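Local coordinates for cytochrome P450 (Bacillus subtilis subsp. subtilis, PDB 4RM4), which probably acts as a haem-dependent monooxygenase, inserting an oxygen atom from molecular oxygen into organic substrates, at residues 286-291 with 311-316. Residues are numbered along the deposited sequence; the frame is centred on the assembly and turned at random.
Sequences APVLRR and LAFVAS. With HEM (protoporphyrin IX containing Fe), chain B.
Leu289 and Ala312 form a hydrogen-bonded antiparallel pair, with Ala312 N to Leu289 O at 2.8 Å and Leu289 N returning to Ala312 O, while Arg290 and Leu311 make the adjoining non-hydrogen-bonded pair. The pairing belongs to the mixed beta sheet of the cytochrome P450 fold, where strand 309-312 lies between 289-293 and 47-50. Beyond this pairing the second strand gives way to a helix: Phe313, at the N-cap position, centres an inverse gamma turn, and Ala315 N reaches Pro287 O at 3.0 Å in a nearly straight bond (172°). On the face bearing Arg290 and Leu311, Leu311 CD2 packs against Arg290 CG and lies over one face of the guanidinium, off toward its rim. Val288 CG2, placed anti to the backbone N (chi1 64° puts CG1 in the more hindered site), sits 3.8 Å from the Phe313 ring centroid and 7° off its normal, a CH-pi contact over the ring centre; Phe51 stacks with the same ring. On the face of Leu289 and Ala312, which both touch Val60 of helix 53-61, Leu289 reaches the haem: its CD2 approaches HEM CBA and CMA, and its CD1 meets Val314 CG1 at 3.9 Å. Arg291, its chain bent at chi2, presents its guanidinium edge in plane to a haem propionate, where NH1 bonds O1A at 2.9 Å and NH2 bonds O2A at 2.8 Å. A leucine in place of Arg291 would probably leave this propionate without its two-pronged charged partner and freer to turn. NH1 also donates to Arg290 O at 3.0 Å, from above that carbonyl's plane.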
loop_
_atom_site.group_PDB
_atom_site.type_symbol
_atom_site.label_atom_id
_atom_site.label_comp_id
_atom_site.label_asym_id
_atom_site.label_seq_id
_atom_site.Cartn_x
_atom_site.Cartn_y
_atom_site.Cartn_z
ATOM N N ALA A 286 2.922 -0.882 4.540
ATOM C CA ALA A 286 1.832 -0.936 5.507
ATOM C C ALA A 286 2.197 -1.912 6.618
ATOM O O ALA A 286 1.849 -3.085 6.556
ATOM C CB ALA A 286 0.520 -1.335 4.813
ATOM N N PRO A 287 2.916 -1.426 7.642
ATOM C CA PRO A 287 3.568 -2.300 8.636
ATOM C C PRO A 287 2.644 -2.996 9.616
ATOM O O PRO A 287 3.072 -3.973 10.232
ATOM C CB PRO A 287 4.474 -1.332 9.410
ATOM C CG PRO A 287 3.812 0.005 9.251
ATOM C CD PRO A 287 3.271 -0.007 7.837
ATOM N N VAL A 288 1.419 -2.499 9.781
ATOM C CA VAL A 288 0.565 -2.987 10.858
ATOM C C VAL A 288 -0.918 -3.053 10.442
ATOM O O VAL A 288 -1.431 -2.177 9.741
ATOM C CB VAL A 288 0.806 -2.142 12.158
ATOM C CG1 VAL A 288 0.402 -0.675 11.945
ATOM C CG2 VAL A 288 0.082 -2.742 13.349
ATOM N N LEU A 289 -1.604 -4.116 10.856
ATOM C CA LEU A 289 -2.982 -4.325 10.453
ATOM C C LEU A 289 -3.786 -4.591 11.728
ATOM O O LEU A 289 -3.268 -5.196 12.663
ATOM C CB LEU A 289 -3.061 -5.519 9.500
ATOM C CG LEU A 289 -2.357 -5.450 8.147
ATOM C CD1 LEU A 289 -2.532 -6.786 7.413
ATOM C CD2 LEU A 289 -2.905 -4.308 7.287
ATOM N N ARG A 290 -5.023 -4.104 11.774
ATOM C CA ARG A 290 -5.870 -4.240 12.958
ATOM C C ARG A 290 -6.939 -5.328 12.799
ATOM O O ARG A 290 -7.505 -5.514 11.723
ATOM C CB ARG A 290 -6.561 -2.900 13.261
ATOM C CG ARG A 290 -5.621 -1.724 13.510
ATOM C CD ARG A 290 -6.413 -0.433 13.705
ATOM N NE ARG A 290 -5.549 0.717 13.959
ATOM C CZ ARG A 290 -5.260 1.184 15.170
ATOM N NH1 ARG A 290 -5.770 0.603 16.248
ATOM N NH2 ARG A 290 -4.463 2.235 15.304
ATOM N N ARG A 291 -7.197 -6.057 13.881
ATOM C CA ARG A 291 -8.330 -6.973 13.949
ATOM C C ARG A 291 -9.007 -6.859 15.308
ATOM O O ARG A 291 -8.434 -6.333 16.268
ATOM C CB ARG A 291 -7.889 -8.427 13.717
ATOM C CG ARG A 291 -7.252 -8.707 12.341
ATOM C CD ARG A 291 -8.322 -8.710 11.266
ATOM N NE ARG A 291 -7.858 -9.205 9.972
ATOM C CZ ARG A 291 -7.322 -8.439 9.024
ATOM N NH1 ARG A 291 -7.156 -7.144 9.240
ATOM N NH2 ARG A 291 -6.938 -8.974 7.868
ATOM N N LEU A 311 -3.096 -5.573 17.139
ATOM C CA LEU A 311 -2.255 -5.021 16.085
ATOM C C LEU A 311 -1.282 -6.102 15.585
ATOM O O LEU A 311 -0.461 -6.606 16.339
ATOM C CB LEU A 311 -1.487 -3.804 16.605
ATOM C CG LEU A 311 -2.317 -2.594 17.042
ATOM C CD1 LEU A 311 -1.398 -1.539 17.654
ATOM C CD2 LEU A 311 -3.093 -2.008 15.863
ATOM N N ALA A 312 -1.386 -6.461 14.307
ATOM C CA ALA A 312 -0.542 -7.509 13.744
ATOM C C ALA A 312 0.514 -6.833 12.873
ATOM O O ALA A 312 0.197 -6.278 11.827
ATOM C CB ALA A 312 -1.386 -8.489 12.933
ATOM N N PHE A 313 1.752 -6.846 13.344
ATOM C CA PHE A 313 2.866 -6.187 12.669
ATOM C C PHE A 313 3.464 -7.001 11.529
ATOM O O PHE A 313 4.421 -7.741 11.718
ATOM C CB PHE A 313 3.949 -5.817 13.706
ATOM C CG PHE A 313 3.568 -4.644 14.558
ATOM C CD1 PHE A 313 3.971 -3.363 14.217
ATOM C CD2 PHE A 313 2.767 -4.813 15.682
ATOM C CE1 PHE A 313 3.582 -2.268 14.976
ATOM C CE2 PHE A 313 2.385 -3.723 16.451
ATOM C CZ PHE A 313 2.787 -2.455 16.103
ATOM N N VAL A 314 2.879 -6.877 10.342
ATOM C CA VAL A 314 3.376 -7.589 9.185
ATOM C C VAL A 314 4.811 -7.154 8.872
ATOM O O VAL A 314 5.600 -7.939 8.369
ATOM C CB VAL A 314 2.452 -7.436 7.947
ATOM C CG1 VAL A 314 1.078 -8.093 8.202
ATOM C CG2 VAL A 314 2.281 -5.983 7.576
ATOM N N ALA A 315 5.174 -5.932 9.235
ATOM C CA ALA A 315 6.554 -5.502 9.025
ATOM C C ALA A 315 7.514 -6.335 9.853
ATOM O O ALA A 315 8.607 -6.648 9.390
ATOM C CB ALA A 315 6.737 -4.029 9.323
ATOM N N SER A 316 7.105 -6.685 11.073
ATOM C CA SER A 316 7.924 -7.530 11.946
ATOM C C SER A 316 7.918 -8.986 11.472
ATOM O O SER A 316 8.963 -9.654 11.460
ATOM C CB SER A 316 7.430 -7.436 13.400
ATOM O OG SER A 316 8.149 -8.318 14.268
HETATM C CHA HEM B . -5.905 -4.610 1.141
HETATM C CHB HEM B . -1.178 -3.597 1.310
HETATM C CHC HEM B . -1.512 -1.259 -2.955
HETATM C CHD HEM B . -6.323 -1.831 -2.878
HETATM C C1A HEM B . -4.586 -4.580 1.546
HETATM C C2A HEM B . -4.017 -5.279 2.681
HETATM C C3A HEM B . -2.712 -5.000 2.728
HETATM C C4A HEM B . -2.403 -4.129 1.619
HETATM C CMA HEM B . -1.691 -5.516 3.781
HETATM C CAA HEM B . -4.776 -6.201 3.667
HETATM C CBA HEM B . -5.528 -5.381 4.698
HETATM C CGA HEM B . -6.032 -6.243 5.834
HETATM O O1A HEM B . -6.599 -5.648 6.786
HETATM O O2A HEM B . -5.866 -7.490 5.792
HETATM C C1B HEM B . -0.877 -2.915 0.157
HETATM C C2B HEM B . 0.463 -2.577 -0.284
HETATM C C3B HEM B . 0.362 -1.917 -1.447
HETATM C C4B HEM B . -1.034 -1.835 -1.805
HETATM C CMB HEM B . 1.749 -2.924 0.495
HETATM C CAB HEM B . 1.473 -1.354 -2.362
HETATM C CBB HEM B . 2.726 -1.803 -2.265
HETATM C C1C HEM B . -2.833 -1.241 -3.318
HETATM C C2C HEM B . -3.374 -0.705 -4.552
HETATM C C3C HEM B . -4.703 -0.873 -4.516
HETATM C C4C HEM B . -5.040 -1.512 -3.274
HETATM C CMC HEM B . -2.506 -0.082 -5.666
HETATM C CAC HEM B . -5.788 -0.482 -5.548
HETATM C CBC HEM B . -5.582 0.336 -6.585
HETATM C C1D HEM B . -6.660 -2.601 -1.787
HETATM C C2D HEM B . -8.009 -2.936 -1.430
HETATM C C3D HEM B . -7.892 -3.808 -0.174
HETATM C C4D HEM B . -6.471 -3.911 0.096
HETATM C CMD HEM B . -9.287 -2.506 -2.175
HETATM C CAD HEM B . -9.057 -4.449 0.618
HETATM C CBD HEM B . -9.289 -5.853 0.053
HETATM C CGD HEM B . -10.346 -6.568 0.862
HETATM O O1D HEM B . -10.881 -7.595 0.360
HETATM O O2D HEM B . -10.654 -6.084 1.982
HETATM N NA HEM B . -3.565 -3.881 0.930
HETATM N NB HEM B . -1.759 -2.434 -0.798
HETATM N NC HEM B . -3.877 -1.724 -2.553
HETATM N ND HEM B . -5.793 -3.192 -0.885
HETATM FE FE HEM B . -3.732 -2.947 -0.893
HETATM O O HOH W 1 -3.815 -1.024 0.603
#